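Local coordinates for protein proline dehydrogenase (Deinococcus radiodurans, PDB 4H6Q) that uses FAD to oxidise L-proline to delta-1-pyrroline-5-carboxylate, passing the electrons to a quinone in the first step of proline breakdown to glutamate, at residues A58-L63 with Y96-L101. Sequence-based numbering, arbitrary orientation.
Sequences AGNLDL and YVSIKL. With TFB (tetrahydrofuran-2-carboxylic acid), chain D.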
loop_
_atom_site.group_PDB
_atom_site.type_symbol
_atom_site.label_atom_id
_atom_site.label_comp_id
_atom_site.label_asym_id
_atom_site.label_seq_id
_atom_site.Cartn_x
_atom_site.Cartn_y
_atom_site.Cartn_z
ATOM N N ALA A 58 3.110 -8.221 10.648
ATOM C CA ALA A 58 2.982 -6.784 10.837
ATOM C C ALA A 58 1.769 -6.221 10.077
ATOM O O ALA A 58 1.221 -6.889 9.151
ATOM C CB ALA A 58 4.285 -6.073 10.374
ATOM N N GLY A 59 1.311 -5.016 10.449
ATOM C CA GLY A 59 0.173 -4.404 9.774
ATOM C C GLY A 59 0.570 -3.141 8.992
ATOM O O GLY A 59 1.556 -2.446 9.283
ATOM N N ASN A 60 -0.247 -2.846 8.001
ATOM C CA ASN A 60 -0.079 -1.669 7.150
ATOM C C ASN A 60 -1.503 -1.111 7.004
ATOM O O ASN A 60 -2.323 -1.629 6.212
ATOM C CB ASN A 60 0.499 -2.123 5.789
ATOM C CG ASN A 60 0.498 -1.066 4.748
ATOM O OD1 ASN A 60 0.231 0.123 5.004
ATOM N ND2 ASN A 60 0.794 -1.497 3.508
ATOM N N LEU A 61 -1.842 -0.096 7.811
ATOM C CA LEU A 61 -3.231 0.390 7.939
ATOM C C LEU A 61 -3.610 1.280 6.753
ATOM O O LEU A 61 -2.814 2.101 6.292
ATOM C CB LEU A 61 -3.402 1.168 9.250
ATOM C CG LEU A 61 -3.445 0.274 10.487
ATOM C CD1 LEU A 61 -2.983 1.073 11.715
ATOM C CD2 LEU A 61 -4.852 -0.268 10.631
ATOM N N ASP A 62 -4.872 1.187 6.329
ATOM C CA ASP A 62 -5.376 2.082 5.307
ATOM C C ASP A 62 -6.810 2.455 5.578
ATOM O O ASP A 62 -7.645 1.564 5.754
ATOM C CB ASP A 62 -5.214 1.422 3.935
ATOM C CG ASP A 62 -5.894 2.186 2.812
ATOM O OD1 ASP A 62 -5.400 3.291 2.375
ATOM O OD2 ASP A 62 -6.924 1.711 2.359
ATOM N N LEU A 63 -7.107 3.757 5.619
ATOM C CA LEU A 63 -8.489 4.240 5.657
ATOM C C LEU A 63 -9.017 4.241 4.242
ATOM O O LEU A 63 -8.428 4.862 3.349
ATOM C CB LEU A 63 -8.539 5.651 6.241
ATOM C CG LEU A 63 -9.908 6.351 6.209
ATOM C CD1 LEU A 63 -10.960 5.596 7.054
ATOM C CD2 LEU A 63 -9.769 7.775 6.731
ATOM N N TYR A 96 2.226 2.502 10.647
ATOM C CA TYR A 96 2.611 2.213 9.261
ATOM C C TYR A 96 1.293 2.292 8.502
ATOM O O TYR A 96 0.411 1.471 8.746
ATOM C CB TYR A 96 3.242 0.827 9.163
ATOM C CG TYR A 96 3.856 0.498 7.829
ATOM C CD1 TYR A 96 5.229 0.237 7.750
ATOM C CD2 TYR A 96 3.087 0.445 6.642
ATOM C CE1 TYR A 96 5.839 -0.141 6.529
ATOM C CE2 TYR A 96 3.702 0.135 5.399
ATOM C CZ TYR A 96 5.053 -0.179 5.365
ATOM O OH TYR A 96 5.614 -0.558 4.152
ATOM N N VAL A 97 1.153 3.307 7.651
ATOM C CA VAL A 97 -0.129 3.633 7.026
ATOM C C VAL A 97 0.113 3.880 5.534
ATOM O O VAL A 97 1.084 4.573 5.158
ATOM C CB VAL A 97 -0.778 4.896 7.701
ATOM C CG1 VAL A 97 -2.011 5.347 6.976
ATOM C CG2 VAL A 97 -1.058 4.642 9.178
ATOM N N SER A 98 -0.823 3.385 4.711
ATOM C CA SER A 98 -0.841 3.659 3.276
ATOM C C SER A 98 -1.940 4.608 2.959
ATOM O O SER A 98 -3.078 4.410 3.411
ATOM C CB SER A 98 -0.993 2.349 2.480
ATOM O OG SER A 98 0.163 1.497 2.637
ATOM N N ILE A 99 -1.600 5.633 2.184
ATOM C CA ILE A 99 -2.587 6.614 1.716
ATOM C C ILE A 99 -2.587 6.662 0.206
ATOM O O ILE A 99 -1.556 6.477 -0.462
ATOM C CB ILE A 99 -2.350 8.032 2.301
ATOM C CG1 ILE A 99 -1.022 8.649 1.833
ATOM C CG2 ILE A 99 -2.426 7.972 3.854
ATOM C CD1 ILE A 99 -0.810 10.101 2.313
ATOM N N LYS A 100 -3.773 6.957 -0.348
ATOM C CA LYS A 100 -3.937 7.314 -1.764
ATOM C C LYS A 100 -3.973 8.825 -1.847
ATOM O O LYS A 100 -4.804 9.475 -1.190
ATOM C CB LYS A 100 -5.278 6.745 -2.287
ATOM C CG LYS A 100 -5.142 5.242 -2.574
ATOM C CD LYS A 100 -6.484 4.631 -2.918
ATOM C CE LYS A 100 -6.325 3.170 -3.345
ATOM N NZ LYS A 100 -5.692 2.281 -2.334
ATOM N N LEU A 101 -3.075 9.437 -2.614
ATOM C CA LEU A 101 -3.063 10.893 -2.597
ATOM C C LEU A 101 -4.359 11.523 -3.191
ATOM O O LEU A 101 -4.691 12.680 -2.914
ATOM C CB LEU A 101 -1.807 11.452 -3.267
ATOM C CG LEU A 101 -0.526 11.229 -2.408
ATOM C CD1 LEU A 101 0.721 11.420 -3.238
ATOM C CD2 LEU A 101 -0.509 12.111 -1.161
HETATM O OA TFB D . -3.993 -0.420 -3.677
HETATM C CA TFB D . -4.779 -1.543 -4.059
HETATM C C TFB D . -6.250 -1.183 -4.085
HETATM O OB TFB D . -7.055 -1.968 -4.652
HETATM C CB TFB D . -4.543 -2.591 -3.055
HETATM C CG TFB D . -4.100 -1.849 -1.880
HETATM C CD TFB D . -3.549 -0.553 -2.330
HETATM O OXT TFB D . -6.698 -0.103 -3.551
HETATM O O HOH W 1 -7.501 2.637 -0.202
HETATM O O HOH W 2 -5.303 5.814 4.480
#
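With CG anti to the backbone N, chi1 of 170° sets the N60 amide beside the S98 hydroxyl, which chi1 of -66° places next to its own backbone N. The amide supplies a carbonyl oxygen: S98 OG donates to N60 OD1 at 2.7 Å, in the carbonyl plane and on a lone pair; short serine brings OG alongside, where it also receives NH1 of the FAD-binding R189. The same OD1 lies at the edge of the Y96 ring, 3.3 Å from CD2, with amide and ring planes 71° apart. Were N60 replaced by an alanine, the S98 hydroxyl would probably lose its acceptor and a gap would open beside Y96. Along the backbone, L61 N donates to Y96 O (2.9 Å) and S98 N to L61 O (2.8 Å), joining the first and second parallel strands of the beta8-alpha8 barrel, while L61 and branched V97 pack on helix 71-90, V97 against V81. Water 1 bridges D62 OD2 and K100 NZ, and K100 NZ donates to TFB OXT at 2.9 Å. D62 OD1 sits 2.8 Å from S98 O, a closeness consistent with a proton held between the two oxygens; K100, salt-bridged to D137, probably offers positive charge to the carboxylate of this proline analogue.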